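Local coordinates for vitamin B12-binding protein (Vibrio cholerae O395, PDB 5YSC), which probably captures vitamin B12 in the periplasm and delivers it to the membrane-embedded BtuC subunits of the BtuCDF importer, and is bound here to cyanocobalamin, at residues T31-A36 and D112-N117; H216-G221 and D237-L242; D245-P250 and L255-Q260. One frame throughout, in Å; residues are numbered along the deposited sequence.

Contact 1. Residues T31-A36 and D112-N117; sequences TEIAYA and DEIADN
Ile-33 is the residue of helix 31-36 that touches helix 112-117, and its two branches meet two residues one turn apart, Ile-114 and Asn-117. Ahead of it in sequence, Thr-31 and Glu-32 use their polar groups on other partners: Thr-31 OG1 is hydrogen-bonded to Ser-25, Ser-50 and the carbonyl of Ala-27, and Glu-32 OE2 forms salt bridges with Arg-249 and Arg-253. Ile-33 itself points toward the second helix. With chi1 at -70°, its CG2 stands anti to the backbone N and rests against Asn-117, CG2 to CB 4.1 Å. The longer branch ends on Ile-114, where Ile-33 CD1 lies 3.8 Å from Ile-114 CG2 and the two side chains cross at about a right angle.

Asn-117 meets Ile-33 through its CB and its backbone carbonyl carbon, not through its amide. The amide is turned to other partners: ND2 donates to Glu-113 O at 2.8 Å, from the opposite face of that carbonyl to Asn-117 N, and to the carbonyl of Gln-107, while OD1 is hydrogen-bonded to Ser-106 OG. Ile-118 and Leu-121 of the same helix extend the apolar surface under Ile-33. The contact is thus a small, buried van der Waals junction between two helices of the lobe carrying strand 23-25, with the polar end of its one amide satisfied by hydrogen bonds.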
ATOM      1  N   THR A  31      -6.268  -8.699   2.673  1.00  8.10           N
ATOM      2  CA  THR A  31      -6.931  -9.714   1.894  1.00  7.69           C
ATOM      3  C   THR A  31      -5.983 -10.276   0.847  1.00  7.13           C
ATOM      4  O   THR A  31      -5.914 -11.500   0.664  1.00  8.63           O
ATOM      5  CB  THR A  31      -8.186  -9.115   1.270  1.00  8.85           C
ATOM      6  OG1 THR A  31      -9.061  -8.712   2.328  1.00  8.97           O
ATOM      7  CG2 THR A  31      -8.881 -10.097   0.343  1.00  9.10           C
ATOM      8  N   GLU A  32      -5.214  -9.415   0.193  1.00 10.04           N
ATOM      9  CA  GLU A  32      -4.244  -9.939  -0.766  1.00  9.82           C
ATOM     10  C   GLU A  32      -3.239 -10.868  -0.082  1.00 10.46           C
ATOM     11  O   GLU A  32      -2.933 -11.956  -0.583  1.00 11.38           O
ATOM     12  CB  GLU A  32      -3.532  -8.796  -1.517  1.00  9.39           C
ATOM     13  CG  GLU A  32      -4.496  -7.935  -2.381  1.00  8.76           C
ATOM     14  CD  GLU A  32      -3.846  -7.132  -3.477  1.00  7.67           C
ATOM     15  OE1 GLU A  32      -2.917  -7.640  -4.145  1.00  8.30           O
ATOM     16  OE2 GLU A  32      -4.290  -5.976  -3.693  1.00  9.61           O
ATOM     17  N   ILE A  33      -2.678 -10.437   1.052  1.00 10.20           N
ATOM     18  CA  ILE A  33      -1.657 -11.237   1.726  1.00 10.48           C
ATOM     19  C   ILE A  33      -2.246 -12.526   2.247  1.00 11.93           C
ATOM     20  O   ILE A  33      -1.565 -13.567   2.260  1.00 13.13           O
ATOM     21  CB  ILE A  33      -1.005 -10.410   2.848  1.00 14.49           C
ATOM     22  CG1 ILE A  33      -0.133  -9.293   2.245  1.00 14.35           C
ATOM     23  CG2 ILE A  33      -0.217 -11.298   3.741  1.00 26.73           C
ATOM     24  CD1 ILE A  33       0.885  -9.735   1.384  1.00 21.63           C
ATOM     25  N   ALA A  34      -3.506 -12.482   2.687  1.00 11.16           N
ATOM     26  CA  ALA A  34      -4.176 -13.698   3.158  1.00 11.56           C
ATOM     27  C   ALA A  34      -4.258 -14.741   2.046  1.00 13.25           C
ATOM     28  O   ALA A  34      -3.923 -15.917   2.258  1.00 14.89           O
ATOM     29  CB  ALA A  34      -5.561 -13.373   3.725  1.00 12.52           C
ATOM     30  N   TYR A  35      -4.678 -14.330   0.841  1.00 12.49           N
ATOM     31  CA  TYR A  35      -4.708 -15.291  -0.267  1.00 14.49           C
ATOM     32  C   TYR A  35      -3.315 -15.795  -0.610  1.00 16.84           C
ATOM     33  O   TYR A  35      -3.130 -17.007  -0.814  1.00 16.84           O
ATOM     34  CB  TYR A  35      -5.367 -14.684  -1.508  1.00 13.78           C
ATOM     35  CG  TYR A  35      -6.868 -14.816  -1.519  1.00 14.18           C
ATOM     36  CD1 TYR A  35      -7.653 -13.864  -0.915  1.00 16.58           C
ATOM     37  CD2 TYR A  35      -7.517 -15.882  -2.150  1.00 16.00           C
ATOM     38  CE1 TYR A  35      -9.022 -13.954  -0.908  1.00 19.20           C
ATOM     39  CE2 TYR A  35      -8.888 -15.977  -2.140  1.00 18.52           C
ATOM     40  CZ  TYR A  35      -9.647 -14.998  -1.523  1.00 20.12           C
ATOM     41  OH  TYR A  35     -11.059 -15.066  -1.526  1.00 23.81           O
ATOM     42  N   ALA A  36      -2.310 -14.901  -0.626  1.00 11.71           N
ATOM     43  CA  ALA A  36      -0.947 -15.336  -0.937  1.00 13.20           C
ATOM     44  C   ALA A  36      -0.407 -16.310   0.107  1.00 14.36           C
ATOM     45  O   ALA A  36       0.460 -17.145  -0.210  1.00 16.00           O
ATOM     46  CB  ALA A  36      -0.022 -14.137  -1.047  1.00 12.32           C
ATOM     47  N   ASP A 112      10.306  -5.377   2.969  1.00 16.67           N
ATOM     48  CA  ASP A 112      10.558  -6.699   3.510  1.00 17.83           C
ATOM     49  C   ASP A 112       9.421  -7.150   4.424  1.00 15.09           C
ATOM     50  O   ASP A 112       9.168  -8.346   4.532  1.00 17.77           O
ATOM     51  CB  ASP A 112      11.911  -6.712   4.246  1.00 22.01           C
ATOM     52  CG  ASP A 112      13.103  -6.484   3.296  1.00 23.41           C
ATOM     53  OD1 ASP A 112      13.567  -7.426   2.651  1.00 23.94           O
ATOM     54  OD2 ASP A 112      13.557  -5.355   3.179  1.00 28.84           O
ATOM     55  N   GLU A 113       8.702  -6.209   5.048  1.00 16.75           N
ATOM     56  CA  GLU A 113       7.572  -6.568   5.898  1.00 15.28           C
ATOM     57  C   GLU A 113       6.455  -7.294   5.133  1.00 14.71           C
ATOM     58  O   GLU A 113       5.648  -8.021   5.732  1.00 12.99           O
ATOM     59  CB  GLU A 113       7.013  -5.312   6.588  1.00 13.96           C
ATOM     60  CG  GLU A 113       7.827  -4.944   7.846  1.00 16.37           C
ATOM     61  CD  GLU A 113       7.434  -3.643   8.524  1.00 18.24           C
ATOM     62  OE1 GLU A 113       6.717  -2.769   7.979  1.00 15.23           O
ATOM     63  OE2 GLU A 113       7.936  -3.465   9.655  1.00 21.59           O
ATOM     64  N   ILE A 114       6.354  -7.079   3.817  1.00 15.26           N
ATOM     65  CA  ILE A 114       5.327  -7.786   3.062  1.00 13.27           C
ATOM     66  C   ILE A 114       5.609  -9.276   3.100  1.00 15.26           C
ATOM     67  O   ILE A 114       4.723 -10.089   3.340  1.00 14.43           O
ATOM     68  CB  ILE A 114       5.241  -7.258   1.609  1.00 10.92           C
ATOM     69  CG1 ILE A 114       4.839  -5.773   1.624  1.00 11.75           C
ATOM     70  CG2 ILE A 114       4.236  -8.064   0.810  1.00 12.29           C
ATOM     71  CD1 ILE A 114       4.932  -5.076   0.300  1.00 11.25           C
ATOM     72  N   ALA A 115       6.834  -9.653   2.798  1.00 10.70           N
ATOM     73  CA  ALA A 115       7.178 -11.057   2.871  1.00 12.80           C
ATOM     74  C   ALA A 115       7.035 -11.576   4.301  1.00 13.99           C
ATOM     75  O   ALA A 115       6.526 -12.683   4.514  1.00 14.70           O
ATOM     76  CB  ALA A 115       8.594 -11.268   2.355  1.00 18.35           C
ATOM     77  N   ASP A 116       7.436 -10.769   5.285  1.00 17.72           N
ATOM     78  CA  ASP A 116       7.286 -11.167   6.686  1.00 19.20           C
ATOM     79  C   ASP A 116       5.824 -11.457   7.005  1.00 19.92           C
ATOM     80  O   ASP A 116       5.503 -12.431   7.693  1.00 19.80           O
ATOM     81  CB  ASP A 116       7.799 -10.067   7.637  1.00 21.26           C
ATOM     82  CG  ASP A 116       9.284  -9.763   7.509  1.00 26.71           C
ATOM     83  OD1 ASP A 116      10.083 -10.581   6.991  1.00 25.56           O
ATOM     84  OD2 ASP A 116       9.636  -8.660   7.970  1.00 28.54           O
ATOM     85  N   ASN A 117       4.927 -10.565   6.573  1.00 16.84           N
ATOM     86  CA  ASN A 117       3.490 -10.788   6.740  1.00 16.38           C
ATOM     87  C   ASN A 117       3.034 -12.131   6.157  1.00 17.23           C
ATOM     88  O   ASN A 117       2.279 -12.868   6.790  1.00 16.25           O
ATOM     89  CB  ASN A 117       2.695  -9.661   6.063  1.00 14.86           C
ATOM     90  CG  ASN A 117       2.376  -8.509   6.973  1.00 16.82           C
ATOM     91  OD1 ASN A 117       1.350  -8.523   7.680  1.00 18.76           O
ATOM     92  ND2 ASN A 117       3.139  -7.453   6.855  1.00 16.30           N
TER

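Contact 2. Residues H216-G221 and D237-L242; sequences HAIANG and DQVWAL
Trp-240 leaves the strand with its CB pointing away from the helix, and Ile-218 comes near it only at its backbone, Ile-218 CD1 lying 4.4 Å from Trp-240 C. One face of the indole is covered by Gln-238 CA, which sits 3.7 Å above its plane and is displaced toward the rim. The ring also stacks with Tyr-264, and the side chain touches Val-210 of the adjoining strand and Ile-267 of helix 254-267. The ring's company is thus helix 254-267 and strand 210-213, not helix 216-220.

On the side facing that helix, Val-239 and Ala-241 direct their side chains toward Ile-218. The isoleucine has chi1 at -61°, leaving CG1 anti to the carbonyl carbon, and this branch lies along the strand: Ile-218 CG1 packs on Ala-241 CB at 3.7 Å, whereas Ile-218 CD1 reaches Val-239 CG1 more loosely, at 4.2 Å. The same CD1 is 4.1 Å from Val-239 O, so the methyl also rests on the strand backbone. Thr-213 of the neighbouring strand adds a further wall for Ile-218.

The axes of the two elements come within 8.1 Å at an angle of 121°. Beyond the isoleucine the helix ends at Gly-221, whose positive phi of 92° carries the chain out of helical geometry. Before the strand, Asp-237 is the C-prime residue of a Schellman motif closing helix 232-235.

Strands 210-213 and 239-241 are adjacent and parallel, so helix 215-220 lies within the beta-alpha-beta crossover that joins them. No hydrogen bond crosses from helix to strand; between these segments one aliphatic side chain, partly open to solvent, carries the contact with this edge strand, by dispersion and exclusion of water.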
ATOM      1  N   HIS A 216      -6.638   8.529 -13.172  1.00 33.21           N
ATOM      2  CA  HIS A 216      -7.854   9.320 -13.332  1.00 40.44           C
ATOM      3  C   HIS A 216      -7.498  10.766 -13.660  1.00 39.85           C
ATOM      4  O   HIS A 216      -8.040  11.358 -14.603  1.00 42.94           O
ATOM      5  CB  HIS A 216      -8.692   9.235 -12.040  1.00 45.39           C
ATOM      6  CG  HIS A 216      -8.285   8.111 -11.115  1.00 53.72           C
ATOM      7  ND1 HIS A 216      -7.856   6.877 -11.571  1.00 54.39           N
ATOM      8  CD2 HIS A 216      -8.209   8.049  -9.761  1.00 56.25           C
ATOM      9  CE1 HIS A 216      -7.543   6.108 -10.546  1.00 53.41           C
ATOM     10  NE2 HIS A 216      -7.752   6.791  -9.435  1.00 56.28           N
ATOM     11  N   ALA A 217      -6.547  11.328 -12.902  1.00 35.08           N
ATOM     12  CA  ALA A 217      -6.101  12.709 -13.105  1.00 35.55           C
ATOM     13  C   ALA A 217      -5.478  12.898 -14.481  1.00 34.52           C
ATOM     14  O   ALA A 217      -5.715  13.914 -15.151  1.00 34.13           O
ATOM     15  CB  ALA A 217      -5.090  13.096 -12.021  1.00 32.92           C
ATOM     16  N   ILE A 218      -4.670  11.937 -14.918  1.00 32.00           N
ATOM     17  CA  ILE A 218      -4.052  12.042 -16.235  1.00 34.54           C
ATOM     18  C   ILE A 218      -5.132  12.065 -17.306  1.00 34.99           C
ATOM     19  O   ILE A 218      -5.178  12.967 -18.159  1.00 34.11           O
ATOM     20  CB  ILE A 218      -3.058  10.886 -16.449  1.00 29.55           C
ATOM     21  CG1 ILE A 218      -1.932  10.940 -15.403  1.00 32.26           C
ATOM     22  CG2 ILE A 218      -2.484  10.921 -17.829  1.00 30.79           C
ATOM     23  CD1 ILE A 218      -1.075  12.189 -15.455  1.00 30.58           C
ATOM     24  N   ALA A 219      -6.056  11.102 -17.228  1.00 34.70           N
ATOM     25  CA  ALA A 219      -7.096  10.947 -18.236  1.00 38.55           C
ATOM     26  C   ALA A 219      -7.978  12.177 -18.327  1.00 39.04           C
ATOM     27  O   ALA A 219      -8.463  12.514 -19.412  1.00 39.33           O
ATOM     28  CB  ALA A 219      -7.955   9.726 -17.907  1.00 34.62           C
ATOM     29  N   ASN A 220      -8.222  12.839 -17.207  1.00 40.85           N
ATOM     30  CA  ASN A 220      -9.091  14.001 -17.198  1.00 46.15           C
ATOM     31  C   ASN A 220      -8.345  15.289 -17.532  1.00 47.34           C
ATOM     32  O   ASN A 220      -8.987  16.332 -17.712  1.00 48.42           O
ATOM     33  CB  ASN A 220      -9.771  14.120 -15.827  1.00 54.41           C
ATOM     34  CG  ASN A 220     -10.618  12.898 -15.489  1.00 59.46           C
ATOM     35  OD1 ASN A 220     -11.286  12.336 -16.359  1.00 61.34           O
ATOM     36  ND2 ASN A 220     -10.588  12.484 -14.228  1.00 60.24           N
ATOM     37  N   GLY A 221      -7.016  15.225 -17.655  1.00 34.89           N
ATOM     38  CA  GLY A 221      -6.178  16.411 -17.737  1.00 39.54           C
ATOM     39  C   GLY A 221      -5.718  16.788 -16.348  1.00 37.07           C
ATOM     40  O   GLY A 221      -6.531  17.198 -15.517  1.00 36.43           O
ATOM     41  N   ASP A 237       7.797  16.755 -19.005  1.00 27.31           N
ATOM     42  CA  ASP A 237       6.868  15.657 -19.282  1.00 24.48           C
ATOM     43  C   ASP A 237       7.061  14.515 -18.284  1.00 23.94           C
ATOM     44  O   ASP A 237       7.075  13.333 -18.643  1.00 22.08           O
ATOM     45  CB  ASP A 237       7.042  15.167 -20.719  1.00 29.85           C
ATOM     46  CG  ASP A 237       6.046  14.090 -21.115  1.00 39.69           C
ATOM     47  OD1 ASP A 237       4.990  13.956 -20.453  1.00 40.94           O
ATOM     48  OD2 ASP A 237       6.324  13.368 -22.108  1.00 44.74           O
ATOM     49  N   GLN A 238       7.209  14.880 -17.009  1.00 21.24           N
ATOM     50  CA  GLN A 238       7.440  13.927 -15.929  1.00 17.38           C
ATOM     51  C   GLN A 238       6.333  14.011 -14.885  1.00 17.91           C
ATOM     52  O   GLN A 238       6.584  13.966 -13.676  1.00 18.59           O
ATOM     53  CB  GLN A 238       8.815  14.143 -15.309  1.00 18.79           C
ATOM     54  CG  GLN A 238       9.918  13.982 -16.338  1.00 21.70           C
ATOM     55  CD  GLN A 238      11.344  14.018 -15.775  1.00 21.24           C
ATOM     56  OE1 GLN A 238      12.281  13.567 -16.431  1.00 23.70           O
ATOM     57  NE2 GLN A 238      11.515  14.560 -14.570  1.00 22.68           N
ATOM     58  N   VAL A 239       5.093  14.106 -15.357  1.00 18.84           N
ATOM     59  CA  VAL A 239       3.918  13.894 -14.534  1.00 17.92           C
ATOM     60  C   VAL A 239       3.337  12.578 -15.000  1.00 15.75           C
ATOM     61  O   VAL A 239       2.912  12.455 -16.162  1.00 18.46           O
ATOM     62  CB  VAL A 239       2.899  15.029 -14.657  1.00 20.69           C
ATOM     63  CG1 VAL A 239       1.740  14.779 -13.736  1.00 20.07           C
ATOM     64  CG2 VAL A 239       3.586  16.365 -14.339  1.00 22.37           C
ATOM     65  N   TRP A 240       3.319  11.590 -14.098  1.00 19.11           N
ATOM     66  CA  TRP A 240       2.903  10.243 -14.455  1.00 16.74           C
ATOM     67  C   TRP A 240       1.922   9.683 -13.437  1.00 17.81           C
ATOM     68  O   TRP A 240       2.016   9.935 -12.232  1.00 17.59           O
ATOM     69  CB  TRP A 240       4.103   9.305 -14.536  1.00 18.35           C
ATOM     70  CG  TRP A 240       5.080   9.622 -15.609  1.00 16.91           C
ATOM     71  CD1 TRP A 240       4.830   9.632 -16.944  1.00 19.67           C
ATOM     72  CD2 TRP A 240       6.494   9.896 -15.461  1.00 15.11           C
ATOM     73  NE1 TRP A 240       5.991   9.919 -17.644  1.00 20.17           N
ATOM     74  CE2 TRP A 240       7.020  10.078 -16.756  1.00 19.43           C
ATOM     75  CE3 TRP A 240       7.364   9.989 -14.362  1.00 17.51           C
ATOM     76  CZ2 TRP A 240       8.376  10.358 -16.981  1.00 20.20           C
ATOM     77  CZ3 TRP A 240       8.699  10.259 -14.583  1.00 19.78           C
ATOM     78  CH2 TRP A 240       9.197  10.439 -15.888  1.00 19.48           C
ATOM     79  N   ALA A 241       0.977   8.902 -13.939  1.00 16.29           N
ATOM     80  CA  ALA A 241       0.119   8.114 -13.065  1.00 16.50           C
ATOM     81  C   ALA A 241       0.842   6.886 -12.548  1.00 15.69           C
ATOM     82  O   ALA A 241       1.606   6.266 -13.281  1.00 17.74           O
ATOM     83  CB  ALA A 241      -1.118   7.652 -13.798  1.00 17.13           C
ATOM     84  N   LEU A 242       0.526   6.495 -11.309  1.00 12.50           N
ATOM     85  CA  LEU A 242       0.946   5.227 -10.738  1.00 11.75           C
ATOM     86  C   LEU A 242      -0.293   4.405 -10.437  1.00 12.60           C
ATOM     87  O   LEU A 242      -1.353   4.962 -10.139  1.00 12.46           O
ATOM     88  CB  LEU A 242       1.753   5.430  -9.456  1.00 10.80           C
ATOM     89  CG  LEU A 242       3.076   6.167  -9.698  1.00 11.79           C
ATOM     90  CD1 LEU A 242       3.767   6.469  -8.363  1.00 10.92           C
ATOM     91  CD2 LEU A 242       4.015   5.403 -10.629  1.00 12.61           C
TER

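Contact 3. Residues D245-P250 and L255-Q260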
ATOM      1  N   ASP A 245      -3.521   0.570  -6.669  1.00 11.05           N
ATOM      2  CA  ASP A 245      -3.723  -0.747  -6.058  1.00 11.34           C
ATOM      3  C   ASP A 245      -2.390  -1.412  -5.732  1.00 12.76           C
ATOM      4  O   ASP A 245      -2.221  -2.021  -4.669  1.00 12.59           O
ATOM      5  CB  ASP A 245      -4.545  -1.638  -6.991  1.00 12.31           C
ATOM      6  CG  ASP A 245      -6.007  -1.214  -7.140  1.00 14.84           C
ATOM      7  OD1 ASP A 245      -6.457  -0.232  -6.497  1.00 15.48           O
ATOM      8  OD2 ASP A 245      -6.709  -1.892  -7.980  1.00 14.88           O
ATOM      9  N   TRP A 246      -1.427  -1.316  -6.637  1.00  9.86           N
ATOM     10  CA  TRP A 246      -0.133  -1.942  -6.404  1.00  8.78           C
ATOM     11  C   TRP A 246       0.642  -1.205  -5.337  1.00  9.21           C
ATOM     12  O   TRP A 246       1.387  -1.816  -4.558  1.00  9.43           O
ATOM     13  CB  TRP A 246       0.708  -1.923  -7.684  1.00 10.55           C
ATOM     14  CG  TRP A 246       0.146  -2.629  -8.875  1.00  9.21           C
ATOM     15  CD1 TRP A 246      -0.862  -3.572  -8.927  1.00  9.40           C
ATOM     16  CD2 TRP A 246       0.591  -2.448 -10.211  1.00  8.83           C
ATOM     17  NE1 TRP A 246      -1.062  -3.965 -10.237  1.00 12.16           N
ATOM     18  CE2 TRP A 246      -0.199  -3.272 -11.039  1.00 10.04           C
ATOM     19  CE3 TRP A 246       1.561  -1.646 -10.796  1.00 11.73           C
ATOM     20  CZ2 TRP A 246      -0.010  -3.345 -12.393  1.00 10.04           C
ATOM     21  CZ3 TRP A 246       1.733  -1.686 -12.169  1.00  9.53           C
ATOM     22  CH2 TRP A 246       0.938  -2.516 -12.958  1.00 10.39           C
ATOM     23  N   LEU A 247       0.549   0.116  -5.388  1.00  8.50           N
ATOM     24  CA  LEU A 247       1.437   0.998  -4.659  1.00  8.94           C
ATOM     25  C   LEU A 247       0.994   1.177  -3.222  1.00 12.02           C
ATOM     26  O   LEU A 247       1.791   1.028  -2.298  1.00 11.92           O
ATOM     27  CB  LEU A 247       1.480   2.339  -5.379  1.00  8.96           C
ATOM     28  CG  LEU A 247       2.356   3.373  -4.681  1.00 10.37           C
ATOM     29  CD1 LEU A 247       3.845   3.013  -4.649  1.00 13.37           C
ATOM     30  CD2 LEU A 247       2.099   4.700  -5.324  1.00 14.65           C
ATOM     31  N   ASN A 248      -0.280   1.445  -3.030  1.00 11.06           N
ATOM     32  CA  ASN A 248      -0.768   1.893  -1.739  1.00 12.03           C
ATOM     33  C   ASN A 248      -1.235   0.761  -0.838  1.00 11.89           C
ATOM     34  O   ASN A 248      -1.534   1.012   0.347  1.00 13.15           O
ATOM     35  CB  ASN A 248      -1.861   2.921  -1.968  1.00 11.93           C
ATOM     36  CG  ASN A 248      -1.295   4.194  -2.602  1.00 14.80           C
ATOM     37  OD1 ASN A 248      -0.137   4.524  -2.378  1.00 17.01           O
ATOM     38  ND2 ASN A 248      -2.093   4.898  -3.358  1.00 16.35           N
ATOM     39  N   ARG A 249      -1.278  -0.469  -1.343  1.00  8.61           N
ATOM     40  CA  ARG A 249      -1.459  -1.672  -0.553  1.00 10.17           C
ATOM     41  C   ARG A 249      -0.163  -2.453  -0.499  1.00 10.71           C
ATOM     42  O   ARG A 249       0.357  -2.810  -1.560  1.00 10.53           O
ATOM     43  CB  ARG A 249      -2.536  -2.594  -1.158  1.00 10.39           C
ATOM     44  CG  ARG A 249      -3.819  -1.983  -1.550  1.00 10.30           C
ATOM     45  CD  ARG A 249      -4.645  -2.970  -2.326  1.00  9.74           C
ATOM     46  NE  ARG A 249      -5.812  -2.355  -2.892  1.00 10.78           N
ATOM     47  CZ  ARG A 249      -6.797  -3.051  -3.446  1.00 12.79           C
ATOM     48  NH1 ARG A 249      -6.733  -4.376  -3.465  1.00 12.36           N
ATOM     49  NH2 ARG A 249      -7.863  -2.424  -3.935  1.00 13.25           N
ATOM     50  N   PRO A 250       0.326  -2.849   0.649  1.00  9.24           N
ATOM     51  CA  PRO A 250       1.534  -3.678   0.682  1.00  9.35           C
ATOM     52  C   PRO A 250       1.245  -5.157   0.487  1.00  9.31           C
ATOM     53  O   PRO A 250       0.701  -5.827   1.376  1.00 10.93           O
ATOM     54  CB  PRO A 250       2.111  -3.410   2.082  1.00 10.92           C
ATOM     55  CG  PRO A 250       1.394  -2.237   2.586  1.00 12.94           C
ATOM     56  CD  PRO A 250       0.062  -2.207   1.946  1.00  9.01           C
ATOM     57  N   LEU A 255       5.486  -5.320  -5.821  1.00  9.29           N
ATOM     58  CA  LEU A 255       6.682  -5.400  -6.644  1.00  9.83           C
ATOM     59  C   LEU A 255       6.434  -4.924  -8.078  1.00  9.83           C
ATOM     60  O   LEU A 255       7.367  -4.422  -8.706  1.00  9.97           O
ATOM     61  CB  LEU A 255       7.239  -6.809  -6.604  1.00 12.18           C
ATOM     62  CG  LEU A 255       7.632  -7.206  -5.177  1.00 15.29           C
ATOM     63  CD1 LEU A 255       8.290  -8.595  -5.218  1.00 15.78           C
ATOM     64  CD2 LEU A 255       8.519  -6.199  -4.457  1.00 15.79           C
ATOM     65  N   ASP A 256       5.187  -4.967  -8.587  1.00 10.32           N
ATOM     66  CA  ASP A 256       4.895  -4.255  -9.832  1.00  9.88           C
ATOM     67  C   ASP A 256       4.906  -2.739  -9.630  1.00  9.17           C
ATOM     68  O   ASP A 256       5.325  -1.991 -10.510  1.00 10.89           O
ATOM     69  CB  ASP A 256       3.542  -4.684 -10.421  1.00 11.12           C
ATOM     70  CG  ASP A 256       3.598  -6.066 -11.099  1.00 11.19           C
ATOM     71  OD1 ASP A 256       4.673  -6.447 -11.613  1.00 11.52           O
ATOM     72  OD2 ASP A 256       2.607  -6.787 -11.091  1.00 10.70           O
ATOM     73  N   ALA A 257       4.469  -2.249  -8.474  1.00  9.52           N
ATOM     74  CA  ALA A 257       4.655  -0.833  -8.210  1.00 10.84           C
ATOM     75  C   ALA A 257       6.130  -0.458  -8.140  1.00 12.56           C
ATOM     76  O   ALA A 257       6.506   0.629  -8.579  1.00 12.40           O
ATOM     77  CB  ALA A 257       3.980  -0.428  -6.904  1.00  9.66           C
ATOM     78  N   VAL A 258       6.961  -1.296  -7.505  1.00  9.72           N
ATOM     79  CA  VAL A 258       8.400  -1.054  -7.513  1.00 11.43           C
ATOM     80  C   VAL A 258       8.903  -0.923  -8.937  1.00 11.11           C
ATOM     81  O   VAL A 258       9.599   0.032  -9.282  1.00 14.27           O
ATOM     82  CB  VAL A 258       9.144  -2.148  -6.744  1.00 15.05           C
ATOM     83  CG1 VAL A 258      10.638  -2.050  -6.991  1.00 15.54           C
ATOM     84  CG2 VAL A 258       8.846  -2.001  -5.241  1.00 13.67           C
ATOM     85  N   GLU A 259       8.560  -1.865  -9.793  1.00 13.13           N
ATOM     86  CA  GLU A 259       8.985  -1.758 -11.191  1.00 12.05           C
ATOM     87  C   GLU A 259       8.490  -0.450 -11.824  1.00 12.49           C
ATOM     88  O   GLU A 259       9.234   0.232 -12.551  1.00 15.40           O
ATOM     89  CB  GLU A 259       8.493  -3.014 -11.947  1.00 12.53           C
ATOM     90  CG  GLU A 259       9.406  -3.539 -12.971  1.00 18.74           C
ATOM     91  CD  GLU A 259       8.921  -4.860 -13.549  1.00 17.87           C
ATOM     92  OE1 GLU A 259       8.981  -5.899 -12.833  1.00 15.70           O
ATOM     93  OE2 GLU A 259       8.502  -4.848 -14.736  1.00 16.70           O
ATOM     94  N   GLN A 260       7.221  -0.096 -11.607  1.00 11.35           N
ATOM     95  CA  GLN A 260       6.649   1.079 -12.271  1.00 10.41           C
ATOM     96  C   GLN A 260       7.339   2.345 -11.790  1.00 13.46           C
ATOM     97  O   GLN A 260       7.765   3.187 -12.591  1.00 13.20           O
ATOM     98  CB  GLN A 260       5.135   1.155 -12.000  1.00 10.75           C
ATOM     99  CG  GLN A 260       4.429   2.273 -12.755  1.00 10.74           C
ATOM    100  CD  GLN A 260       2.959   2.345 -12.483  1.00 12.20           C
ATOM    101  OE1 GLN A 260       2.508   2.281 -11.341  1.00 10.25           O
ATOM    102  NE2 GLN A 260       2.189   2.500 -13.548  1.00 15.51           N
TER
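Trp-246 lies against the first turns of helix 255-260, with Asp-256 over its six-membered ring. Asp-256 CB stands 3.7 Å from the centroid of that ring and 15° off the normal, a CH-pi contact made by the methylene; the carboxylate plane is inclined 54° to the indole. The root of the tryptophan meets Ala-257, CB to CB 3.7 Å, and the same methyl lies 3.7 Å from Leu-247 CA, so the methyl of Ala-257 rests against two successive residues of the short helix. Gln-260 OE1 approaches the indole obliquely, 4.1 Å from Trp-246 CE3.

A second shell positions these groups: Asp-256 OD1 forms a salt bridge with Arg-141, Asn-243 OD1 accepts from Trp-246 N, the backbone N of Asn-243 donates to Gln-260 OE1, and Thr-254 OG1 bonds to Trp-246 O, tying the short helix to the start of the next.

Next to the packed residues, Asp-245 OD1 and Arg-249 NE hydrogen-bond to cyanocobalamin, which places the turn on the wall of the vitamin pocket. Leu-247 continues onto Val-178 and Phe-179 of helix 176-181, and Leu-255 and Val-258 pack on the long helix 128-148 that spans the two lobes.

How the contacts relate
Contact 1 is buried and contact 2 partly open to solvent, their centres about 29 Å apart on opposite sides of the chain's centre; contact 3 lies between and touches both. A Glu-32 to Arg-249 salt bridge and Pro-250 packing join contacts 1 and 3, whereas only packing, of Gln-260 and Leu-247 on Leu-242 of segment 237-242, joins contacts 2 and 3. Helix 128-148 runs past contacts 1 and 3, taking up Ile-114 and Leu-255 at Phe-138. In contacts 1 and 2 one isoleucine of the first segment makes all the contacts, against a helix in one lobe and a strand in the other. Contact 3 is aromatic, charged at its margins, and alone includes residues of the cyanocobalamin pocket.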